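Local coordinates for alpha-actinin-like protein 1 (Schizosaccharomyces pombe, PDB 5BVR) that binds actin filaments through its tandem calponin-homology domains and helps to form and organise the actin ring for cytokinesis and septation, at residues A[14-19]-A[216-221]; A[189-194]-A[202-207]; A[33-38]-A[102-107]. All blocks are in the same frame, centred on the assembly; numbering follows the deposited sequence.

Contact 1: residues A[14-19]-A[216-221]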
loop_
_atom_site.group_PDB
_atom_site.type_symbol
_atom_site.label_atom_id
_atom_site.label_comp_id
_atom_site.label_asym_id
_atom_site.label_seq_id
_atom_site.Cartn_x
_atom_site.Cartn_y
_atom_site.Cartn_z
ATOM N N ARG A 14 -5.671 8.624 -1.976
ATOM C CA ARG A 14 -6.323 7.677 -2.845
ATOM C C ARG A 14 -5.665 6.315 -2.753
ATOM O O ARG A 14 -6.349 5.299 -2.717
ATOM C CB ARG A 14 -6.377 8.201 -4.271
ATOM C CG ARG A 14 -7.418 9.327 -4.386
ATOM C CD ARG A 14 -7.493 9.894 -5.793
ATOM N NE ARG A 14 -6.299 10.635 -6.159
ATOM C CZ ARG A 14 -5.353 10.203 -6.988
ATOM N NH1 ARG A 14 -5.445 9.015 -7.586
ATOM N NH2 ARG A 14 -4.316 10.989 -7.227
ATOM N N THR A 15 -4.343 6.284 -2.683
ATOM C CA THR A 15 -3.634 5.014 -2.644
ATOM C C THR A 15 -3.903 4.272 -1.347
ATOM O O THR A 15 -4.166 3.052 -1.343
ATOM C CB THR A 15 -2.117 5.228 -2.805
ATOM O OG1 THR A 15 -1.853 5.859 -4.066
ATOM C CG2 THR A 15 -1.378 3.928 -2.776
ATOM N N PHE A 16 -3.828 4.996 -0.242
ATOM C CA PHE A 16 -4.118 4.411 1.064
ATOM C C PHE A 16 -5.561 3.936 1.152
ATOM O O PHE A 16 -5.817 2.911 1.773
ATOM C CB PHE A 16 -3.821 5.399 2.203
ATOM C CG PHE A 16 -2.338 5.610 2.492
ATOM C CD1 PHE A 16 -1.323 5.108 1.657
ATOM C CD2 PHE A 16 -1.952 6.356 3.610
ATOM C CE1 PHE A 16 0.021 5.338 1.946
ATOM C CE2 PHE A 16 -0.599 6.588 3.894
ATOM C CZ PHE A 16 0.396 6.062 3.042
ATOM N N THR A 17 -6.493 4.676 0.561
ATOM C CA THR A 17 -7.896 4.253 0.537
ATOM C C THR A 17 -8.026 2.952 -0.235
ATOM O O THR A 17 -8.682 2.014 0.214
ATOM C CB THR A 17 -8.785 5.325 -0.082
ATOM O OG1 THR A 17 -8.707 6.502 0.717
ATOM C CG2 THR A 17 -10.247 4.879 -0.172
ATOM N N LYS A 18 -7.384 2.868 -1.396
ATOM C CA LYS A 18 -7.463 1.651 -2.192
ATOM C C LYS A 18 -6.836 0.463 -1.435
ATOM O O LYS A 18 -7.393 -0.649 -1.456
ATOM C CB LYS A 18 -6.805 1.865 -3.567
ATOM C CG LYS A 18 -7.705 2.645 -4.528
ATOM C CD LYS A 18 -7.032 3.004 -5.832
ATOM C CE LYS A 18 -6.532 4.438 -5.789
ATOM N NZ LYS A 18 -5.876 4.896 -7.043
ATOM N N TRP A 19 -5.717 0.695 -0.744
ATOM C CA TRP A 19 -5.071 -0.344 0.050
ATOM C C TRP A 19 -6.040 -0.831 1.149
ATOM O O TRP A 19 -6.254 -2.034 1.308
ATOM C CB TRP A 19 -3.759 0.180 0.646
ATOM C CG TRP A 19 -3.142 -0.803 1.572
ATOM C CD1 TRP A 19 -2.319 -1.857 1.246
ATOM C CD2 TRP A 19 -3.319 -0.852 2.983
ATOM N NE1 TRP A 19 -1.952 -2.527 2.393
ATOM C CE2 TRP A 19 -2.575 -1.944 3.467
ATOM C CE3 TRP A 19 -4.029 -0.074 3.894
ATOM C CZ2 TRP A 19 -2.516 -2.258 4.821
ATOM C CZ3 TRP A 19 -3.967 -0.384 5.225
ATOM C CH2 TRP A 19 -3.230 -1.473 5.682
ATOM N N ASP A 216 4.917 10.412 -4.853
ATOM C CA ASP A 216 4.720 10.109 -3.445
ATOM C C ASP A 216 5.363 8.778 -3.074
ATOM O O ASP A 216 4.895 7.710 -3.477
ATOM C CB ASP A 216 3.241 10.111 -3.047
ATOM C CG ASP A 216 3.074 9.991 -1.562
ATOM O OD1 ASP A 216 3.500 10.930 -0.859
ATOM O OD2 ASP A 216 2.580 8.942 -1.079
ATOM N N GLU A 217 6.390 8.857 -2.234
ATOM C CA GLU A 217 7.173 7.705 -1.833
ATOM C C GLU A 217 6.330 6.629 -1.158
ATOM O O GLU A 217 6.444 5.453 -1.499
ATOM C CB GLU A 217 8.285 8.137 -0.888
ATOM C CG GLU A 217 9.265 7.002 -0.585
ATOM C CD GLU A 217 10.381 7.385 0.347
ATOM O OE1 GLU A 217 10.289 8.418 1.048
ATOM O OE2 GLU A 217 11.359 6.624 0.389
ATOM N N ARG A 218 5.522 7.010 -0.180
ATOM C CA ARG A 218 4.753 6.002 0.546
ATOM C C ARG A 218 3.762 5.287 -0.359
ATOM O O ARG A 218 3.565 4.090 -0.219
ATOM C CB ARG A 218 4.045 6.659 1.720
ATOM C CG ARG A 218 5.026 7.119 2.787
ATOM C CD ARG A 218 4.386 7.904 3.940
ATOM N NE ARG A 218 5.396 8.172 4.957
ATOM C CZ ARG A 218 5.151 8.678 6.163
ATOM N NH1 ARG A 218 3.913 8.991 6.535
ATOM N NH2 ARG A 218 6.160 8.854 7.007
ATOM N N SER A 219 3.136 6.003 -1.288
ATOM C CA SER A 219 2.243 5.386 -2.238
ATOM C C SER A 219 2.967 4.351 -3.112
ATOM O O SER A 219 2.486 3.238 -3.347
ATOM C CB SER A 219 1.570 6.437 -3.107
ATOM O OG SER A 219 0.804 7.313 -2.318
ATOM N N ILE A 220 4.115 4.736 -3.641
ATOM C CA ILE A 220 4.888 3.839 -4.473
ATOM C C ILE A 220 5.287 2.610 -3.670
ATOM O O ILE A 220 5.139 1.477 -4.144
ATOM C CB ILE A 220 6.094 4.545 -5.147
ATOM C CG1 ILE A 220 5.564 5.494 -6.218
ATOM C CG2 ILE A 220 7.077 3.533 -5.719
ATOM C CD1 ILE A 220 6.624 6.434 -6.758
ATOM N N MET A 221 5.816 2.809 -2.467
ATOM C CA MET A 221 6.191 1.683 -1.624
ATOM C C MET A 221 5.020 0.736 -1.383
ATOM O O MET A 221 5.180 -0.481 -1.415
ATOM C CB MET A 221 6.692 2.162 -0.289
ATOM C CG MET A 221 8.060 2.838 -0.332
ATOM S SD MET A 221 8.609 3.435 1.280
ATOM C CE MET A 221 8.656 1.846 2.096
#
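Thr-15 and Phe-16 of helix 11-25 face the first turn of helix 217-234, meeting Ser-219 and Arg-218. Asp-216, just before helix 217-234, is its N-cap. Its OD2 accepts from Ser-219 N at 3.0 Å, above the carboxylate plane, and from Ser-219 OG at 2.7 Å, from the opposite face and on the anti side. Gln-12 of helix 11-25 is a further donor to this oxygen, so the cap itself is tied to the facing helix. Asp-216 and Arg-218 both belong to a zinc site seen in this crystal, with the metal about 3 Å from the nearest side-chain atom of Arg-218. In Arg-218 the aliphatic root does the touching: CB lies near the plane of the Phe-16 ring, off its edge, 3.9 Å from CZ. The chain then runs out extended and carries the guanidinium to a cation-pi contact with Trp-109. The two helices belong to different calponin-homology domains, and their meeting is part of the interface of the compact tandem actin-binding domain of alpha-actinins. One residue on, Ser-219 comes up against Thr-15, the two CA atoms being 5.9 Å apart, a close approach that suits two such small side chains. Thr-15 CG2 packs on Ser-219 CB at 3.9 Å. The first torsion of Thr-15 (chi1 -60°) sets OG1 beside its own backbone N, where it hydrogen-bonds to Val-11 O; Thr-15 OG1 also lies 3.6 Å from Ser-219 CB.

Contact 2: residues A[189-194]-A[202-207]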
loop_
_atom_site.group_PDB
_atom_site.type_symbol
_atom_site.label_atom_id
_atom_site.label_comp_id
_atom_site.label_asym_id
_atom_site.label_seq_id
_atom_site.Cartn_x
_atom_site.Cartn_y
_atom_site.Cartn_z
ATOM N N LEU A 189 0.759 -0.516 -19.349
ATOM C CA LEU A 189 0.935 -1.939 -19.655
ATOM C C LEU A 189 1.266 -2.736 -18.387
ATOM O O LEU A 189 0.612 -3.745 -18.081
ATOM C CB LEU A 189 2.042 -2.112 -20.702
ATOM C CG LEU A 189 2.261 -3.534 -21.199
ATOM C CD1 LEU A 189 1.089 -4.007 -22.041
ATOM C CD2 LEU A 189 3.570 -3.609 -21.983
ATOM N N ALA A 190 2.267 -2.271 -17.647
ATOM C CA ALA A 190 2.674 -2.954 -16.427
ATOM C C ALA A 190 1.519 -3.029 -15.436
ATOM O O ALA A 190 1.242 -4.100 -14.893
ATOM C CB ALA A 190 3.867 -2.264 -15.795
ATOM N N PHE A 191 0.849 -1.916 -15.171
ATOM C CA PHE A 191 -0.225 -1.920 -14.191
ATOM C C PHE A 191 -1.335 -2.877 -14.622
ATOM O O PHE A 191 -1.906 -3.569 -13.773
ATOM C CB PHE A 191 -0.799 -0.519 -13.991
ATOM C CG PHE A 191 0.127 0.444 -13.292
ATOM C CD1 PHE A 191 1.442 0.110 -12.956
ATOM C CD2 PHE A 191 -0.340 1.703 -12.945
ATOM C CE1 PHE A 191 2.259 1.049 -12.291
ATOM C CE2 PHE A 191 0.469 2.612 -12.303
ATOM C CZ PHE A 191 1.760 2.276 -11.970
ATOM N N ASP A 192 -1.633 -2.907 -15.920
ATOM C CA ASP A 192 -2.702 -3.764 -16.452
ATOM C C ASP A 192 -2.330 -5.243 -16.341
ATOM O O ASP A 192 -3.128 -6.071 -15.895
ATOM C CB ASP A 192 -2.959 -3.438 -17.923
ATOM C CG ASP A 192 -3.683 -2.130 -18.132
ATOM O OD1 ASP A 192 -4.204 -1.558 -17.158
ATOM O OD2 ASP A 192 -3.736 -1.676 -19.307
ATOM N N ILE A 193 -1.121 -5.581 -16.747
ATOM C CA ILE A 193 -0.676 -6.964 -16.688
ATOM C C ILE A 193 -0.583 -7.447 -15.240
ATOM O O ILE A 193 -1.044 -8.546 -14.920
ATOM C CB ILE A 193 0.653 -7.144 -17.406
ATOM C CG1 ILE A 193 0.459 -6.933 -18.908
ATOM C CG2 ILE A 193 1.222 -8.523 -17.148
ATOM C CD1 ILE A 193 1.759 -6.862 -19.681
ATOM N N ALA A 194 0.006 -6.639 -14.364
ATOM C CA ALA A 194 0.069 -6.956 -12.933
ATOM C C ALA A 194 -1.309 -7.289 -12.378
ATOM O O ALA A 194 -1.494 -8.276 -11.658
ATOM C CB ALA A 194 0.672 -5.790 -12.172
ATOM N N ARG A 202 -4.591 -2.564 -8.391
ATOM C CA ARG A 202 -4.152 -1.300 -8.956
ATOM C C ARG A 202 -4.261 -0.191 -7.916
ATOM O O ARG A 202 -5.241 0.566 -7.909
ATOM C CB ARG A 202 -5.017 -0.972 -10.162
ATOM C CG ARG A 202 -4.668 0.321 -10.857
ATOM C CD ARG A 202 -5.698 0.623 -11.918
ATOM N NE ARG A 202 -5.635 -0.389 -12.961
ATOM C CZ ARG A 202 -4.875 -0.296 -14.046
ATOM N NH1 ARG A 202 -4.124 0.775 -14.261
ATOM N NH2 ARG A 202 -4.878 -1.278 -14.928
ATOM N N LEU A 203 -3.273 -0.090 -7.041
ATOM C CA LEU A 203 -3.328 0.870 -5.950
ATOM C C LEU A 203 -2.999 2.300 -6.362
ATOM O O LEU A 203 -3.314 3.213 -5.606
ATOM C CB LEU A 203 -2.391 0.458 -4.804
ATOM C CG LEU A 203 -2.687 -0.919 -4.199
ATOM C CD1 LEU A 203 -1.804 -1.140 -2.985
ATOM C CD2 LEU A 203 -4.166 -1.113 -3.791
ATOM N N ILE A 204 -2.319 2.477 -7.501
ATOM C CA ILE A 204 -1.941 3.803 -7.990
ATOM C C ILE A 204 -2.342 3.952 -9.443
ATOM O O ILE A 204 -2.353 2.991 -10.199
ATOM C CB ILE A 204 -0.437 4.091 -7.807
ATOM C CG1 ILE A 204 0.427 3.081 -8.561
ATOM C CG2 ILE A 204 -0.089 4.113 -6.357
ATOM C CD1 ILE A 204 1.921 3.345 -8.433
ATOM N N GLU A 205 -2.695 5.174 -9.820
ATOM C CA GLU A 205 -3.056 5.461 -11.194
ATOM C C GLU A 205 -1.780 5.774 -11.966
ATOM O O GLU A 205 -0.780 6.243 -11.390
ATOM C CB GLU A 205 -3.981 6.675 -11.270
ATOM C CG GLU A 205 -5.204 6.643 -10.348
ATOM C CD GLU A 205 -6.303 5.761 -10.869
ATOM O OE1 GLU A 205 -6.083 5.073 -11.889
ATOM O OE2 GLU A 205 -7.399 5.764 -10.258
ATOM N N VAL A 206 -1.808 5.504 -13.264
ATOM C CA VAL A 206 -0.667 5.817 -14.101
ATOM C C VAL A 206 -0.252 7.288 -13.917
ATOM O O VAL A 206 0.944 7.592 -13.745
ATOM C CB VAL A 206 -0.986 5.508 -15.580
ATOM C CG1 VAL A 206 0.055 6.119 -16.519
ATOM C CG2 VAL A 206 -1.101 3.992 -15.765
ATOM N N GLU A 207 -1.223 8.202 -13.939
ATOM C CA GLU A 207 -0.914 9.624 -13.850
ATOM C C GLU A 207 -0.343 10.016 -12.492
ATOM O O GLU A 207 0.227 11.096 -12.336
ATOM C CB GLU A 207 -2.129 10.474 -14.248
ATOM C CG GLU A 207 -3.380 10.264 -13.405
ATOM C CD GLU A 207 -4.309 9.150 -13.913
ATOM O OE1 GLU A 207 -3.852 8.227 -14.629
ATOM O OE2 GLU A 207 -5.520 9.206 -13.587
#
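In the second calponin-homology domain, Phe-191 and Asp-192 of helix 183-198 meet the loop that leads through residues 202-205 into the short helix 206-209. Phe-191 points its ring into this loop. Its far end, CZ, touches Ile-204 CD1 at 3.7 Å, the two side chains crossing at about a right angle. Ile-204 gets there with CG1 held between its backbone N and carbonyl carbon (chi1 60°), the crowded position. Along one side of the ring, Phe-191 CD2 meets the methyl Val-206 CG2 at 3.7 Å, while Phe-191 CE2 lies 3.5 Å from Ile-204 O. Tyr-223 and Phe-161 add edge-to-face ring contacts. An alanine in place of Phe-191 would probably open a gap here, leaving Ile-204 and Val-206 without the surface they pack on and both aromatic neighbours without their partner.

Beside these apolar contacts, Arg-202 bends at chi3 (-65°) and brings its guanidinium over to helix 183-198. One nitrogen, NH2, makes a salt bridge to Asp-192 OD1, which sits at the guanidinium edge; the modelled 2.3 Å between Arg-202 NH2 and Asp-192 OD1 is doubtfully short. The carboxylate and guanidinium planes are 60° apart. Gln-188 also donates to Asp-192 OD1, and Phe-191 O lies over a guanidinium face. Helix 183-198 is one of the main helices of the all-helical calponin-homology fold, and this loop with helix 206-209 links it to the last, 217-234.

Contact 3: residues A[33-38]-A[102-107]; sequences FDLRKD and KLILGL
Apolar packing joins Leu-35, in the loop between helices 11-25 and 43-53, to Ile-104 and Leu-105 on helix 101-117. The closest side-chain meeting is methyl to methyl, Leu-35 CD1 against Leu-105 CD2 at 3.7 Å, the two leucines crossing obliquely. Ile-104 meets the same residue nearer its backbone: its CG2 branch, anti to its own backbone N, comes 4.3 Å from Leu-35 CB. Its other branch ends on the backbone, with Ile-104 CD1 lying 3.4 Å from Leu-35 O. Thr-17 of helix 11-25 and Ile-108, a turn further along helix 101-117, also touch the Leu-35 side chain.

The hydrogen bonds that shape the loop run within it. Asp-34 OD1 accepts from Arg-36 N at 2.9 Å, an Asx turn, with the donor 48° out of the carboxylate plane. Asp-34 O takes both Lys-37 N and Asp-38 N. From the far end, Asp-38 OD2 reaches back to two successive amides. Phe-33 N meets Asp-38 OD2 nearly along its C-O bond at 2.7 Å. Asp-34 N comes to Asp-38 OD2 from above the carboxylate plane at 2.8 Å.

The residues 102-107 fall in the actin-binding region of the first calponin-homology domain, and Ile-104 is buried there. No hydrogen bond crosses between the segments, so the contact rests on van der Waals packing, part of it against a carbonyl, while carboxylates and backbone amides fold the loop that presents Leu-35.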
loop_
_atom_site.group_PDB
_atom_site.type_symbol
_atom_site.label_atom_id
_atom_site.label_comp_id
_atom_site.label_asym_id
_atom_site.label_seq_id
_atom_site.Cartn_x
_atom_site.Cartn_y
_atom_site.Cartn_z
ATOM N N PHE A 33 -14.716 5.445 1.321
ATOM C CA PHE A 33 -14.784 6.363 0.182
ATOM C C PHE A 33 -14.112 7.689 0.505
ATOM O O PHE A 33 -13.574 8.359 -0.386
ATOM C CB PHE A 33 -16.241 6.576 -0.215
ATOM C CG PHE A 33 -16.897 5.331 -0.737
ATOM C CD1 PHE A 33 -16.657 4.910 -2.030
ATOM C CD2 PHE A 33 -17.719 4.566 0.069
ATOM C CE1 PHE A 33 -17.244 3.766 -2.521
ATOM C CE2 PHE A 33 -18.312 3.412 -0.421
ATOM C CZ PHE A 33 -18.069 3.018 -1.716
ATOM N N ASP A 34 -14.124 8.052 1.782
ATOM C CA ASP A 34 -13.567 9.317 2.246
ATOM C C ASP A 34 -12.961 9.137 3.625
ATOM O O ASP A 34 -13.682 9.017 4.626
ATOM C CB ASP A 34 -14.673 10.382 2.286
ATOM C CG ASP A 34 -14.147 11.777 2.609
ATOM O OD1 ASP A 34 -12.960 11.921 2.969
ATOM O OD2 ASP A 34 -14.947 12.737 2.519
ATOM N N LEU A 35 -11.632 9.102 3.679
ATOM C CA LEU A 35 -10.941 8.896 4.946
ATOM C C LEU A 35 -11.178 10.011 5.957
ATOM O O LEU A 35 -10.886 9.823 7.135
ATOM C CB LEU A 35 -9.441 8.722 4.709
ATOM C CG LEU A 35 -9.032 7.352 4.163
ATOM C CD1 LEU A 35 -7.571 7.401 3.728
ATOM C CD2 LEU A 35 -9.249 6.269 5.205
ATOM N N ARG A 36 -11.712 11.145 5.524
ATOM C CA ARG A 36 -12.036 12.217 6.463
ATOM C C ARG A 36 -13.216 11.851 7.339
ATOM O O ARG A 36 -13.326 12.330 8.470
ATOM C CB ARG A 36 -12.365 13.519 5.734
ATOM C CG ARG A 36 -11.182 14.170 5.089
ATOM C CD ARG A 36 -11.564 15.467 4.393
ATOM N NE ARG A 36 -10.403 16.068 3.740
ATOM C CZ ARG A 36 -10.449 17.103 2.907
ATOM N NH1 ARG A 36 -11.609 17.680 2.607
ATOM N NH2 ARG A 36 -9.326 17.563 2.370
ATOM N N LYS A 37 -14.100 11.010 6.816
ATOM C CA LYS A 37 -15.369 10.748 7.479
ATOM C C LYS A 37 -15.587 9.288 7.827
ATOM O O LYS A 37 -16.194 8.977 8.851
ATOM C CB LYS A 37 -16.532 11.210 6.587
ATOM C CG LYS A 37 -16.597 12.710 6.354
ATOM C CD LYS A 37 -17.020 13.462 7.608
ATOM C CE LYS A 37 -17.001 14.975 7.387
ATOM N NZ LYS A 37 -15.637 15.473 7.002
ATOM N N ASP A 38 -15.086 8.385 6.985
ATOM C CA ASP A 38 -15.555 6.996 7.038
ATOM C C ASP A 38 -14.928 6.153 8.150
ATOM O O ASP A 38 -15.364 5.031 8.386
ATOM C CB ASP A 38 -15.370 6.294 5.691
ATOM C CG ASP A 38 -16.222 6.909 4.586
ATOM O OD1 ASP A 38 -17.154 7.684 4.888
ATOM O OD2 ASP A 38 -15.958 6.612 3.411
ATOM N N LYS A 102 -4.602 14.523 8.071
ATOM C CA LYS A 102 -3.155 14.360 8.179
ATOM C C LYS A 102 -2.797 13.234 9.146
ATOM O O LYS A 102 -1.967 12.363 8.843
ATOM C CB LYS A 102 -2.503 15.656 8.653
ATOM C CG LYS A 102 -0.985 15.581 8.734
ATOM C CD LYS A 102 -0.432 16.799 9.446
ATOM C CE LYS A 102 1.074 16.742 9.549
ATOM N NZ LYS A 102 1.708 16.844 8.209
ATOM N N LEU A 103 -3.446 13.235 10.306
ATOM C CA LEU A 103 -3.119 12.240 11.321
ATOM C C LEU A 103 -3.648 10.878 10.917
ATOM O O LEU A 103 -3.004 9.872 11.163
ATOM C CB LEU A 103 -3.655 12.666 12.686
ATOM C CG LEU A 103 -3.011 13.935 13.250
ATOM C CD1 LEU A 103 -3.596 14.250 14.627
ATOM C CD2 LEU A 103 -1.509 13.794 13.351
ATOM N N ILE A 104 -4.783 10.846 10.242
ATOM C CA ILE A 104 -5.337 9.600 9.739
ATOM C C ILE A 104 -4.404 8.956 8.705
ATOM O O ILE A 104 -4.136 7.764 8.782
ATOM C CB ILE A 104 -6.753 9.818 9.178
ATOM C CG1 ILE A 104 -7.747 10.003 10.343
ATOM C CG2 ILE A 104 -7.172 8.627 8.326
ATOM C CD1 ILE A 104 -9.092 10.537 9.918
ATOM N N LEU A 105 -3.888 9.746 7.762
ATOM C CA LEU A 105 -2.972 9.197 6.755
ATOM C C LEU A 105 -1.711 8.705 7.416
ATOM O O LEU A 105 -1.168 7.671 6.992
ATOM C CB LEU A 105 -2.648 10.215 5.671
ATOM C CG LEU A 105 -3.843 10.580 4.785
ATOM C CD1 LEU A 105 -3.415 11.621 3.768
ATOM C CD2 LEU A 105 -4.479 9.364 4.093
ATOM N N GLY A 106 -1.219 9.432 8.420
ATOM C CA GLY A 106 -0.075 8.999 9.213
ATOM C C GLY A 106 -0.281 7.644 9.870
ATOM O O GLY A 106 0.601 6.790 9.875
ATOM N N LEU A 107 -1.459 7.464 10.441
ATOM C CA LEU A 107 -1.776 6.224 11.092
ATOM C C LEU A 107 -1.843 5.077 10.090
ATOM O O LEU A 107 -1.301 4.007 10.342
ATOM C CB LEU A 107 -3.096 6.346 11.834
ATOM C CG LEU A 107 -3.519 5.119 12.646
ATOM C CD1 LEU A 107 -2.495 4.779 13.703
ATOM C CD2 LEU A 107 -4.877 5.368 13.264
#

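How the contacts relate
From the N terminus, helix 11-25 opens contact 1, which closes only when helix 217-234 begins, after 196 intervening residues. The other two contacts nest within that span. Contact 3 comes first, with 63 residues between its segments, and ties an early loop of the first calponin-homology domain to helix 101-117. Contact 2 follows in series, joining helix 183-198 to the loop just after it, inside the second domain. Contacts 2 and 3 do not touch, their centres being about 24 Å apart. Contact 1 lies between and touches both: Thr-15 packs on Ile-204, and Thr-17 on Leu-35, so helix 11-25 touches parts of both domains.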